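Local coordinates for tetratricopeptide TPR_2 repeat protein (Thermobaculum terrenum, PDB 5DJS) that joins tetratricopeptide repeats to a GT-B-type domain of glycosyl transferase family 41 and holds uridine-5'-diphosphate (UDP) in a pocket of that domain, at residues 57-62 with 84-89; 337-342 with 367-372. The protein carries 1 engineered substitution. All coordinates share one frame; numbering follows the deposited sequence.

Interaction 1 (57-62 with 84-89); sequences GNYGLA and GNVLVA
Y59 and A62 pack on V86 and A89 in an apolar helix-to-helix contact, where the start of helix 59-72 lies beside the end of helix 77-89, within the tetratricopeptide repeats. The closest pair of CA atoms is that of Y59 and V86, 6.1 Å apart. No hydrogen bond crosses the contact. V86 places CG1 anti to its backbone N (chi1 167°) and CG2 beside it; both methyls meet the methyl of A62, each lying 4.0 Å from A62 CB. V86 CG1 also lies 4.0 Å from Y59 CB, so one branch fills the angle between the first turn of the helix and the root of the tyrosine. Farther out, the phenol reaches the last turn of helix 77-89. Its CZ is 3.7 Å from A89 CB, and A89 O approaches the ring obliquely near CE2. On one face, over the ring centre, sits G57 O, 3.6 Å above the plane. The bend that brings this carbonyl there begins at G57, which leaves the preceding helix with positive phi, and passes through an inverse gamma turn centred on N58. The hydroxyl, beyond the apolar part, is hydrogen-bonded to T367 OG1. The second helix of one repeat lying roughly antiparallel against the first helix of the next is the arrangement of a tetratricopeptide-repeat solenoid.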
loop_
_atom_site.group_PDB
_atom_site.type_symbol
_atom_site.label_atom_id
_atom_site.label_comp_id
_atom_site.label_asym_id
_atom_site.label_seq_id
_atom_site.Cartn_x
_atom_site.Cartn_y
_atom_site.Cartn_z
ATOM N N GLY A 57 -7.159 13.034 3.308
ATOM C CA GLY A 57 -7.779 12.175 4.324
ATOM C C GLY A 57 -9.075 12.687 4.941
ATOM O O GLY A 57 -9.660 12.006 5.782
ATOM N N ASN A 58 -9.531 13.875 4.534
ATOM C CA ASN A 58 -10.811 14.423 5.000
ATOM C C ASN A 58 -11.983 13.780 4.260
ATOM O O ASN A 58 -12.630 14.423 3.440
ATOM C CB ASN A 58 -10.861 15.939 4.789
ATOM C CG ASN A 58 -9.738 16.665 5.490
ATOM O OD1 ASN A 58 -8.889 17.294 4.838
ATOM N ND2 ASN A 58 -9.716 16.582 6.830
ATOM N N TYR A 59 -12.264 12.515 4.559
ATOM C CA TYR A 59 -13.230 11.743 3.772
ATOM C C TYR A 59 -14.673 12.243 3.913
ATOM O O TYR A 59 -15.468 12.097 2.986
ATOM C CB TYR A 59 -13.145 10.244 4.086
ATOM C CG TYR A 59 -11.753 9.644 3.948
ATOM C CD1 TYR A 59 -10.923 9.961 2.859
ATOM C CD2 TYR A 59 -11.270 8.742 4.895
ATOM C CE1 TYR A 59 -9.657 9.407 2.736
ATOM C CE2 TYR A 59 -10.011 8.178 4.765
ATOM C CZ TYR A 59 -9.207 8.522 3.692
ATOM O OH TYR A 59 -7.956 7.975 3.566
ATOM N N GLY A 60 -14.995 12.850 5.056
ATOM C CA GLY A 60 -16.307 13.476 5.284
ATOM C C GLY A 60 -16.645 14.576 4.293
ATOM O O GLY A 60 -17.664 14.504 3.611
ATOM N N LEU A 61 -15.777 15.585 4.207
ATOM C CA LEU A 61 -15.919 16.659 3.221
ATOM C C LEU A 61 -15.804 16.120 1.809
ATOM O O LEU A 61 -16.633 16.433 0.948
ATOM C CB LEU A 61 -14.847 17.730 3.418
ATOM C CG LEU A 61 -14.883 18.979 2.517
ATOM C CD1 LEU A 61 -16.238 19.686 2.516
ATOM C CD2 LEU A 61 -13.795 19.962 2.935
ATOM N N ALA A 62 -14.763 15.317 1.586
ATOM C CA ALA A 62 -14.492 14.718 0.280
ATOM C C ALA A 62 -15.751 14.091 -0.297
ATOM O O ALA A 62 -16.204 14.484 -1.376
ATOM C CB ALA A 62 -13.397 13.673 0.400
ATOM N N GLY A 84 -15.939 6.480 -5.281
ATOM C CA GLY A 84 -15.660 5.094 -4.893
ATOM C C GLY A 84 -14.378 4.922 -4.084
ATOM O O GLY A 84 -14.370 4.205 -3.071
ATOM N N ASN A 85 -13.302 5.599 -4.508
ATOM C CA ASN A 85 -12.024 5.539 -3.782
ATOM C C ASN A 85 -12.109 6.155 -2.392
ATOM O O ASN A 85 -11.583 5.588 -1.432
ATOM C CB ASN A 85 -10.870 6.193 -4.567
ATOM C CG ASN A 85 -10.361 5.342 -5.744
ATOM O OD1 ASN A 85 -9.852 5.900 -6.716
ATOM N ND2 ASN A 85 -10.466 4.012 -5.664
ATOM N N VAL A 86 -12.773 7.301 -2.291
ATOM C CA VAL A 86 -13.010 7.923 -0.995
ATOM C C VAL A 86 -13.813 6.996 -0.079
ATOM O O VAL A 86 -13.442 6.798 1.079
ATOM C CB VAL A 86 -13.681 9.297 -1.135
ATOM C CG1 VAL A 86 -14.207 9.796 0.211
ATOM C CG2 VAL A 86 -12.674 10.295 -1.694
ATOM N N LEU A 87 -14.880 6.406 -0.609
ATOM C CA LEU A 87 -15.719 5.493 0.176
ATOM C C LEU A 87 -14.970 4.245 0.655
ATOM O O LEU A 87 -15.096 3.868 1.824
ATOM C CB LEU A 87 -16.964 5.088 -0.610
ATOM C CG LEU A 87 -17.968 6.216 -0.872
ATOM C CD1 LEU A 87 -19.008 5.767 -1.894
ATOM C CD2 LEU A 87 -18.650 6.674 0.403
ATOM N N VAL A 88 -14.198 3.622 -0.241
ATOM C CA VAL A 88 -13.326 2.504 0.134
ATOM C C VAL A 88 -12.356 2.943 1.234
ATOM O O VAL A 88 -12.232 2.264 2.246
ATOM C CB VAL A 88 -12.535 1.942 -1.078
ATOM C CG1 VAL A 88 -11.401 1.016 -0.639
ATOM C CG2 VAL A 88 -13.465 1.173 -1.997
ATOM N N ALA A 89 -11.691 4.082 1.041
ATOM C CA ALA A 89 -10.668 4.554 1.998
ATOM C C ALA A 89 -11.262 4.949 3.356
ATOM O O ALA A 89 -10.572 4.918 4.368
ATOM C CB ALA A 89 -9.881 5.722 1.418
#

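Interaction 2 (337-342 with 367-372); sequences NRLSMI and TGLQDP. Engineered in segment 337-342: M341 (natural residue Lys). With UDP (uridine-5'-diphosphate), chain E.
L339 meets the backbone of T367 and G368 and the side chain of L369, while R338, immediately before it, holds UDP. The leucine sends its two branches to different partners: CD1 lies against T367 O and 4.2 Å from G368 CA, whereas CD2 touches CD2 of L369, also at 4.2 Å, the two side chains crossing obliquely. Within 367-372, a type I turn from G368 to D371 presents L369 to this leucine, and the positive phi of G368 suits a glycine. The side chain of R338 follows another course. Its CG stands anti to the carbonyl carbon (chi1 -69°), and a bend at chi3 brings NE to O1A of UDP, a hydrogen bond of 3.0 Å with an angle of 137° at the hydrogen; O1A sits at the guanidinium edge, in its plane. The backbone N of R338 adds a weak bond to O2A on the same phosphate. Over one guanidinium face, offset toward its rim, lies SD of M341, an engineered residue replacing the natural lysine. R338 NH1 has a further hydrogen bond to Y123 OH, one step behind the ligand, while M398, C422, T423, T424 and E427 also bond UDP directly. The two loops follow neighbouring parallel strands, 332-335 and 361-365, and lead into helices 344-356 and 372-383; L378 of the latter helix packs on both L339 and L369.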
loop_
_atom_site.group_PDB
_atom_site.type_symbol
_atom_site.label_atom_id
_atom_site.label_comp_id
_atom_site.label_asym_id
_atom_site.label_seq_id
_atom_site.Cartn_x
_atom_site.Cartn_y
_atom_site.Cartn_z
ATOM N N ASN A 337 -4.039 0.475 11.517
ATOM C CA ASN A 337 -4.201 0.239 10.089
ATOM C C ASN A 337 -5.254 1.154 9.427
ATOM O O ASN A 337 -6.182 1.651 10.083
ATOM C CB ASN A 337 -4.555 -1.235 9.860
ATOM C CG ASN A 337 -3.359 -2.144 10.020
ATOM O OD1 ASN A 337 -2.319 -1.894 9.434
ATOM N ND2 ASN A 337 -3.501 -3.204 10.796
ATOM N N ARG A 338 -5.068 1.368 8.121
ATOM C CA ARG A 338 -6.024 2.062 7.248
ATOM C C ARG A 338 -7.448 1.545 7.447
ATOM O O ARG A 338 -7.654 0.340 7.672
ATOM C CB ARG A 338 -5.655 1.854 5.766
ATOM C CG ARG A 338 -4.377 2.546 5.318
ATOM C CD ARG A 338 -4.168 2.493 3.804
ATOM N NE ARG A 338 -3.617 1.213 3.306
ATOM C CZ ARG A 338 -4.226 0.363 2.475
ATOM N NH1 ARG A 338 -5.448 0.603 2.013
ATOM N NH2 ARG A 338 -3.609 -0.751 2.095
ATOM N N LEU A 339 -8.420 2.446 7.317
ATOM C CA LEU A 339 -9.818 2.102 7.581
ATOM C C LEU A 339 -10.412 1.118 6.575
ATOM O O LEU A 339 -11.328 0.361 6.910
ATOM C CB LEU A 339 -10.667 3.365 7.688
ATOM C CG LEU A 339 -10.243 4.313 8.827
ATOM C CD1 LEU A 339 -11.061 5.589 8.778
ATOM C CD2 LEU A 339 -10.362 3.672 10.208
ATOM N N SER A 340 -9.861 1.092 5.362
ATOM C CA SER A 340 -10.249 0.105 4.345
ATOM C C SER A 340 -10.052 -1.354 4.787
ATOM O O SER A 340 -10.783 -2.260 4.350
ATOM C CB SER A 340 -9.472 0.363 3.053
ATOM O OG SER A 340 -8.189 0.876 3.342
ATOM N N MET A 341 -9.074 -1.567 5.662
ATOM C CA MET A 341 -8.735 -2.895 6.161
ATOM C C MET A 341 -9.618 -3.343 7.333
ATOM O O MET A 341 -9.689 -4.539 7.625
ATOM C CB MET A 341 -7.264 -2.897 6.564
ATOM C CG MET A 341 -6.346 -2.376 5.458
ATOM S SD MET A 341 -4.649 -2.917 5.628
ATOM C CE MET A 341 -3.859 -1.370 5.985
ATOM N N ILE A 342 -10.291 -2.387 7.985
ATOM C CA ILE A 342 -11.184 -2.645 9.122
ATOM C C ILE A 342 -12.638 -2.710 8.640
ATOM O O ILE A 342 -13.350 -1.704 8.660
ATOM C CB ILE A 342 -11.046 -1.544 10.213
ATOM C CG1 ILE A 342 -9.582 -1.387 10.638
ATOM C CG2 ILE A 342 -11.907 -1.868 11.435
ATOM C CD1 ILE A 342 -9.275 -0.059 11.291
ATOM N N THR A 367 -6.270 7.564 9.166
ATOM C CA THR A 367 -6.728 8.760 8.471
ATOM C C THR A 367 -8.222 8.630 8.312
ATOM O O THR A 367 -8.699 7.550 7.970
ATOM C CB THR A 367 -6.120 8.848 7.072
ATOM O OG1 THR A 367 -6.412 7.631 6.381
ATOM C CG2 THR A 367 -4.611 9.032 7.148
ATOM N N GLY A 368 -8.947 9.717 8.561
ATOM C CA GLY A 368 -10.409 9.707 8.528
ATOM C C GLY A 368 -11.036 9.779 9.900
ATOM O O GLY A 368 -12.176 10.225 10.024
ATOM N N LEU A 369 -10.296 9.388 10.937
ATOM C CA LEU A 369 -10.811 9.443 12.305
ATOM C C LEU A 369 -10.906 10.836 12.902
ATOM O O LEU A 369 -11.547 11.004 13.931
ATOM C CB LEU A 369 -10.013 8.507 13.205
ATOM C CG LEU A 369 -10.176 7.030 12.833
ATOM C CD1 LEU A 369 -9.293 6.177 13.719
ATOM C CD2 LEU A 369 -11.624 6.564 12.931
ATOM N N GLN A 370 -10.309 11.834 12.253
ATOM C CA GLN A 370 -10.580 13.244 12.585
ATOM C C GLN A 370 -12.039 13.681 12.347
ATOM O O GLN A 370 -12.487 14.637 12.994
ATOM C CB GLN A 370 -9.598 14.214 11.879
ATOM C CG GLN A 370 -9.782 14.428 10.383
ATOM C CD GLN A 370 -9.325 13.251 9.540
ATOM O OE1 GLN A 370 -9.365 12.107 9.979
ATOM N NE2 GLN A 370 -8.893 13.523 8.317
ATOM N N ASP A 371 -12.758 13.009 11.427
ATOM C CA ASP A 371 -14.166 13.345 11.105
ATOM C C ASP A 371 -15.120 12.631 12.050
ATOM O O ASP A 371 -15.077 11.393 12.133
ATOM C CB ASP A 371 -14.558 12.941 9.664
ATOM C CG ASP A 371 -13.877 13.777 8.597
ATOM O OD1 ASP A 371 -13.833 15.025 8.710
ATOM O OD2 ASP A 371 -13.390 13.159 7.625
ATOM N N PRO A 372 -16.006 13.391 12.740
ATOM C CA PRO A 372 -17.034 12.782 13.598
ATOM C C PRO A 372 -17.959 11.773 12.934
ATOM O O PRO A 372 -18.416 10.856 13.613
ATOM C CB PRO A 372 -17.825 13.989 14.098
ATOM C CG PRO A 372 -16.789 15.041 14.216
ATOM C CD PRO A 372 -15.896 14.838 13.014
HETATM N N1 UDP E . 1.228 6.293 9.509
HETATM C C2 UDP E . 1.331 7.599 10.070
HETATM N N3 UDP E . 0.303 8.111 10.771
HETATM C C4 UDP E . -0.827 7.409 10.957
HETATM C C5 UDP E . -0.964 6.131 10.430
HETATM C C6 UDP E . 0.088 5.589 9.702
HETATM O O2 UDP E . 2.365 8.294 9.925
HETATM O O4 UDP E . -1.765 7.897 11.605
HETATM C "C1'" UDP E . 2.356 5.720 8.742
HETATM C "C2'" UDP E . 2.897 4.509 9.478
HETATM O "O2'" UDP E . 4.323 4.609 9.458
HETATM C "C3'" UDP E . 2.328 3.316 8.718
HETATM C "C4'" UDP E . 2.031 3.841 7.314
HETATM O "O4'" UDP E . 1.986 5.271 7.427
HETATM O "O3'" UDP E . 3.222 2.212 8.679
HETATM C "C5'" UDP E . 0.721 3.370 6.681
HETATM O "O5'" UDP E . 0.368 2.034 7.037
HETATM P PA UDP E . -1.130 1.496 6.727
HETATM O O1A UDP E . -1.327 1.585 5.233
HETATM O O2A UDP E . -2.065 2.225 7.664
HETATM O O3A UDP E . -1.182 -0.062 7.166
HETATM P PB UDP E . -0.170 -1.202 6.631
HETATM O O1B UDP E . 1.215 -0.645 6.785
HETATM O O2B UDP E . -0.399 -2.337 7.574
HETATM O O3B UDP E . -0.604 -1.473 5.211
#

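Along the chain the two interactions come in series, neither nested nor crossed. Interaction 1 closes first, a loop of 21 residues between segments 57-62 and 84-89, mostly the rest of helices 59-72 and 77-89. Interaction 2 opens much later and spans 24 residues, bringing together two loops that follow adjacent strands of the parallel sheet beside the UDP pocket. In space their centres are 10 Å apart, and segments 57-62 and 367-372 touch directly: G60 N lies 3.0 Å from D371 OD2, a probable hydrogen bond, and Q370 packs near G57. The first turn of helix 59-72 thus bears on the loop after strand 361-365, tying the repeats to the domain that holds UDP.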